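PDB 4HBS: putative hydrolase from Bacteroides ovatus, which is of unknown function but has a five-bladed beta-propeller fold and is probably a hydrolase, perhaps acting on glycosidic bonds. Local coordinates for residues R127-T141 with I147-W159. Numbering follows the deposited sequence.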
# COMPACT_ATOMS: atom_id res chain seq x y z
N ARG A 127 4.43 -20.33 -19.85
CA ARG A 127 4.95 -19.75 -18.60
C ARG A 127 6.00 -18.66 -18.82
O ARG A 127 6.75 -18.35 -17.89
CB ARG A 127 5.51 -20.83 -17.66
CG ARG A 127 4.63 -22.06 -17.51
CD ARG A 127 3.19 -21.72 -17.19
NE ARG A 127 2.40 -22.88 -16.77
CZ ARG A 127 2.41 -23.41 -15.55
NH1 ARG A 127 3.19 -22.91 -14.60
NH2 ARG A 127 1.64 -24.46 -15.27
N TYR A 128 5.98 -17.99 -19.98
CA TYR A 128 6.94 -16.92 -20.28
C TYR A 128 6.72 -15.70 -19.40
O TYR A 128 5.64 -15.12 -19.39
CB TYR A 128 6.85 -16.52 -21.75
CG TYR A 128 7.93 -15.58 -22.22
CD1 TYR A 128 9.27 -15.95 -22.16
CD2 TYR A 128 7.62 -14.39 -22.85
CE1 TYR A 128 10.28 -15.13 -22.67
CE2 TYR A 128 8.61 -13.58 -23.40
CZ TYR A 128 9.94 -13.95 -23.30
OH TYR A 128 10.94 -13.14 -23.81
N TYR A 129 7.75 -15.34 -18.63
CA TYR A 129 7.78 -14.22 -17.70
C TYR A 129 6.71 -14.34 -16.61
O TYR A 129 6.38 -13.35 -15.96
CB TYR A 129 7.73 -12.89 -18.44
CG TYR A 129 9.12 -12.40 -18.80
CD1 TYR A 129 9.77 -12.86 -19.93
CD2 TYR A 129 9.81 -11.54 -17.95
CE1 TYR A 129 11.05 -12.43 -20.26
CE2 TYR A 129 11.10 -11.11 -18.26
CZ TYR A 129 11.72 -11.55 -19.41
OH TYR A 129 13.00 -11.13 -19.74
N GLN A 130 6.29 -15.59 -16.30
CA GLN A 130 5.37 -15.90 -15.21
C GLN A 130 6.22 -16.06 -13.95
O GLN A 130 7.40 -16.41 -14.05
CB GLN A 130 4.55 -17.15 -15.53
CG GLN A 130 3.52 -16.88 -16.63
CD GLN A 130 2.46 -17.92 -16.74
OE1 GLN A 130 2.19 -18.67 -15.81
NE2 GLN A 130 1.84 -18.00 -17.89
N VAL A 131 5.68 -15.68 -12.78
CA VAL A 131 6.41 -15.64 -11.52
C VAL A 131 5.69 -16.43 -10.44
O VAL A 131 4.49 -16.69 -10.54
CB VAL A 131 6.54 -14.14 -11.16
CG1 VAL A 131 7.00 -13.91 -9.72
CG2 VAL A 131 7.48 -13.43 -12.14
N ARG A 132 6.46 -16.86 -9.41
CA ARG A 132 5.97 -17.57 -8.23
C ARG A 132 5.85 -16.60 -7.05
O ARG A 132 6.59 -15.61 -7.00
CB ARG A 132 6.92 -18.70 -7.85
CG ARG A 132 7.30 -19.60 -8.99
CD ARG A 132 8.11 -20.75 -8.49
NE ARG A 132 8.42 -21.71 -9.55
CZ ARG A 132 9.41 -21.59 -10.44
NH1 ARG A 132 10.21 -20.53 -10.42
NH2 ARG A 132 9.60 -22.54 -11.35
N THR A 133 4.97 -16.90 -6.08
CA THR A 133 4.79 -16.09 -4.86
C THR A 133 6.18 -15.83 -4.18
O THR A 133 6.97 -16.76 -4.04
CB THR A 133 3.83 -16.82 -3.90
OG1 THR A 133 2.60 -17.12 -4.56
CG2 THR A 133 3.58 -16.05 -2.63
N HIS A 134 6.46 -14.56 -3.79
CA HIS A 134 7.75 -14.23 -3.17
C HIS A 134 7.89 -14.92 -1.81
O HIS A 134 8.90 -15.60 -1.61
CB HIS A 134 7.95 -12.70 -3.05
CG HIS A 134 8.95 -12.29 -2.01
ND1 HIS A 134 10.31 -12.39 -2.25
CD2 HIS A 134 8.76 -11.80 -0.77
CE1 HIS A 134 10.90 -11.95 -1.15
NE2 HIS A 134 10.01 -11.60 -0.23
N ILE A 135 6.91 -14.74 -0.89
CA ILE A 135 6.96 -15.35 0.44
C ILE A 135 5.69 -16.16 0.63
O ILE A 135 4.57 -15.65 0.47
CB ILE A 135 7.23 -14.31 1.56
CG1 ILE A 135 7.51 -15.02 2.91
CG2 ILE A 135 6.11 -13.31 1.71
CD1 ILE A 135 8.17 -14.16 3.94
N ARG A 136 5.87 -17.43 0.93
CA ARG A 136 4.82 -18.42 1.06
C ARG A 136 4.45 -18.61 2.51
O ARG A 136 5.33 -18.59 3.37
CB ARG A 136 5.32 -19.75 0.44
CG ARG A 136 4.47 -20.26 -0.67
CD ARG A 136 5.16 -21.28 -1.55
NE ARG A 136 5.34 -22.59 -0.90
CZ ARG A 136 4.38 -23.51 -0.72
NH1 ARG A 136 3.14 -23.27 -1.12
NH2 ARG A 136 4.67 -24.66 -0.14
N HIS A 137 3.17 -18.86 2.81
CA HIS A 137 2.77 -19.11 4.18
C HIS A 137 3.06 -20.59 4.58
O HIS A 137 2.62 -21.51 3.89
CB HIS A 137 1.29 -18.81 4.41
CG HIS A 137 0.98 -18.69 5.86
ND1 HIS A 137 0.87 -19.81 6.66
CD2 HIS A 137 0.87 -17.59 6.63
CE1 HIS A 137 0.68 -19.35 7.89
NE2 HIS A 137 0.67 -18.02 7.91
N PRO A 138 3.70 -20.82 5.75
CA PRO A 138 3.96 -22.20 6.19
C PRO A 138 2.76 -23.15 6.19
O PRO A 138 2.95 -24.34 5.97
CB PRO A 138 4.45 -22.01 7.62
CG PRO A 138 5.04 -20.68 7.64
CD PRO A 138 4.27 -19.84 6.69
N LYS A 139 1.52 -22.65 6.46
CA LYS A 139 0.32 -23.48 6.48
C LYS A 139 -0.17 -23.86 5.06
O LYS A 139 -1.06 -24.71 4.96
CB LYS A 139 -0.84 -22.78 7.23
CG LYS A 139 -0.70 -22.74 8.74
CD LYS A 139 -1.90 -22.05 9.44
CE LYS A 139 -2.98 -23.01 9.90
NZ LYS A 139 -4.14 -22.31 10.53
N ALA A 140 0.36 -23.23 3.97
CA ALA A 140 -0.07 -23.51 2.59
C ALA A 140 0.31 -24.90 2.20
O ALA A 140 1.47 -25.28 2.37
CB ALA A 140 0.52 -22.51 1.63
N THR A 141 -0.65 -25.67 1.69
CA THR A 141 -0.50 -27.10 1.41
C THR A 141 0.01 -27.47 -0.00
O THR A 141 0.34 -28.65 -0.18
CB THR A 141 -1.84 -27.80 1.67
OG1 THR A 141 -2.85 -27.20 0.87
CG2 THR A 141 -2.23 -27.75 3.15
N ILE A 147 4.54 -26.00 -6.67
CA ILE A 147 5.09 -24.64 -6.58
C ILE A 147 6.15 -24.46 -7.65
O ILE A 147 6.16 -23.42 -8.28
CB ILE A 147 5.64 -24.31 -5.17
CG1 ILE A 147 4.48 -24.24 -4.14
CG2 ILE A 147 6.42 -22.98 -5.18
CD1 ILE A 147 3.27 -23.24 -4.51
N GLN A 148 7.02 -25.48 -7.88
CA GLN A 148 8.02 -25.40 -8.95
C GLN A 148 7.31 -25.32 -10.28
O GLN A 148 7.73 -24.56 -11.14
CB GLN A 148 8.99 -26.59 -8.94
CG GLN A 148 10.12 -26.47 -9.99
CD GLN A 148 11.05 -27.65 -9.96
OE1 GLN A 148 11.65 -27.97 -8.93
NE2 GLN A 148 11.18 -28.35 -11.09
N ALA A 149 6.18 -26.06 -10.43
CA ALA A 149 5.37 -26.06 -11.64
C ALA A 149 4.50 -24.79 -11.80
O ALA A 149 3.64 -24.77 -12.67
CB ALA A 149 4.49 -27.30 -11.68
N GLY A 150 4.74 -23.74 -11.00
CA GLY A 150 4.04 -22.47 -11.11
C GLY A 150 2.65 -22.39 -10.53
O GLY A 150 2.01 -21.34 -10.69
N GLU A 151 2.15 -23.44 -9.82
CA GLU A 151 0.83 -23.35 -9.18
C GLU A 151 0.95 -22.33 -8.04
O GLU A 151 1.99 -22.29 -7.37
CB GLU A 151 0.32 -24.72 -8.63
CG GLU A 151 0.25 -25.94 -9.57
CD GLU A 151 -0.27 -25.80 -10.99
OE1 GLU A 151 -1.25 -25.04 -11.21
OE2 GLU A 151 0.27 -26.50 -11.88
N ILE A 152 -0.07 -21.47 -7.84
CA ILE A 152 -0.05 -20.46 -6.78
C ILE A 152 -1.02 -20.88 -5.65
O ILE A 152 -2.10 -21.41 -5.92
CB ILE A 152 -0.40 -19.09 -7.36
CG1 ILE A 152 0.56 -18.68 -8.52
CG2 ILE A 152 -0.43 -18.04 -6.27
CD1 ILE A 152 1.94 -18.62 -8.23
N ASP A 153 -0.63 -20.60 -4.39
CA ASP A 153 -1.41 -20.93 -3.19
C ASP A 153 -2.68 -20.15 -3.09
O ASP A 153 -2.65 -18.93 -3.21
CB ASP A 153 -0.62 -20.62 -1.91
CG ASP A 153 0.64 -21.41 -1.81
OD1 ASP A 153 0.56 -22.65 -1.84
OD2 ASP A 153 1.71 -20.78 -1.77
N GLN A 154 -3.79 -20.85 -2.82
CA GLN A 154 -5.09 -20.20 -2.66
C GLN A 154 -5.62 -20.35 -1.26
O GLN A 154 -6.62 -19.71 -0.96
CB GLN A 154 -6.10 -20.78 -3.65
CG GLN A 154 -5.63 -20.81 -5.09
CD GLN A 154 -5.27 -19.46 -5.62
OE1 GLN A 154 -4.10 -19.15 -5.83
NE2 GLN A 154 -6.26 -18.60 -5.83
N ASP A 155 -4.95 -21.14 -0.38
CA ASP A 155 -5.42 -21.44 0.97
C ASP A 155 -4.88 -20.44 1.98
O ASP A 155 -5.67 -19.65 2.53
CB ASP A 155 -5.07 -22.89 1.40
CG ASP A 155 -3.66 -23.42 1.10
OD1 ASP A 155 -2.88 -22.71 0.40
OD2 ASP A 155 -3.33 -24.54 1.57
N TYR A 156 -3.56 -20.46 2.23
CA TYR A 156 -2.90 -19.57 3.19
C TYR A 156 -1.90 -18.72 2.44
O TYR A 156 -1.20 -19.23 1.56
CB TYR A 156 -2.23 -20.40 4.30
CG TYR A 156 -3.25 -21.24 5.04
CD1 TYR A 156 -4.14 -20.66 5.93
CD2 TYR A 156 -3.44 -22.58 4.71
CE1 TYR A 156 -5.13 -21.42 6.56
CE2 TYR A 156 -4.44 -23.34 5.32
CZ TYR A 156 -5.28 -22.76 6.25
OH TYR A 156 -6.26 -23.49 6.88
N LEU A 157 -1.84 -17.43 2.74
CA LEU A 157 -0.91 -16.55 2.03
C LEU A 157 -0.50 -15.36 2.88
O LEU A 157 -0.94 -15.23 4.02
CB LEU A 157 -1.56 -16.06 0.69
CG LEU A 157 -2.85 -15.25 0.82
CD1 LEU A 157 -2.59 -13.78 0.75
CD2 LEU A 157 -3.80 -15.60 -0.25
N TYR A 158 0.40 -14.53 2.32
CA TYR A 158 0.93 -13.33 2.95
C TYR A 158 0.65 -12.14 2.06
O TYR A 158 0.83 -12.23 0.85
CB TYR A 158 2.46 -13.46 3.17
CG TYR A 158 2.86 -14.22 4.42
CD1 TYR A 158 2.38 -13.85 5.68
CD2 TYR A 158 3.79 -15.25 4.37
CE1 TYR A 158 2.76 -14.53 6.84
CE2 TYR A 158 4.19 -15.93 5.52
CZ TYR A 158 3.64 -15.59 6.75
OH TYR A 158 4.00 -16.26 7.89
N TRP A 159 0.24 -11.02 2.66
CA TRP A 159 0.07 -9.77 1.93
C TRP A 159 0.86 -8.69 2.67
O TRP A 159 1.09 -8.81 3.88
CB TRP A 159 -1.41 -9.43 1.72
CG TRP A 159 -2.07 -10.13 0.57
CD1 TRP A 159 -1.48 -10.61 -0.56
CD2 TRP A 159 -3.47 -10.40 0.43
NE1 TRP A 159 -2.42 -11.16 -1.40
CE2 TRP A 159 -3.66 -11.02 -0.82
CE3 TRP A 159 -4.60 -10.10 1.22
CZ2 TRP A 159 -4.93 -11.34 -1.31
CZ3 TRP A 159 -5.85 -10.49 0.77
CH2 TRP A 159 -6.01 -11.09 -0.48
O HOH W 1 1.36 -18.85 0.34
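Two arginines of 127-141 grip the carbonyls at and just beyond the C-terminal end of helix 144-148. Arg132, its chain extended from CG to NE, brings NH2 2.8 Å from Gln148 O; the bond is nearly straight (167°) and uses a carbonyl lone pair, while NE adds weak bonds to the oxygens of Ile147 and Gln148. Arg127 NH1 reaches Ala149 O at 2.7 Å from above the carbonyl plane. A Schellman motif ends this helix, with Gly150 at positive phi as its C-prime residue. NH1 of Arg132 also forms a salt bridge with Asp116.

Two aspartates bind the later part of 127-141. Asp153 forms a salt bridge with Arg136, NH1 lying 2.7 Å from OD1 and 2.9 Å from OD2, guanidinium and carboxylate nearly coplanar (25°); Ile147 CG1 lies over one guanidinium face. A water bridges Asp153 OD2, His137 N and Tyr156 O. Asp155 OD2 accepts from Thr141 N at 2.9 Å by its syn lone pair, and from Thr141 OG1, which sits above the carboxylate plane.

Ring contacts follow strand 156-165, an outermost strand of its four-stranded sheet. Lys139 CB makes a CH-pi contact over the Tyr156 face, 3.9 Å from the centroid. His137 CD2 sits over the Tyr158 ring, 3.4 Å from CZ, with the planes oblique at 40°; Lys139 N donates to His137 ND1 at 2.9 Å, which should fix the imidazole's rotation. Tyr158 OH is hydrogen-bonded to Asp215 of strand 210-218.

Arginine-to-carbonyl bonds, aspartate grips and ring packing thus tie the mostly irregular segment 127-141 to the helix end and the connection into strand 156-165; the two guanidinium groups may partly offset the carbonyl end of this short helix.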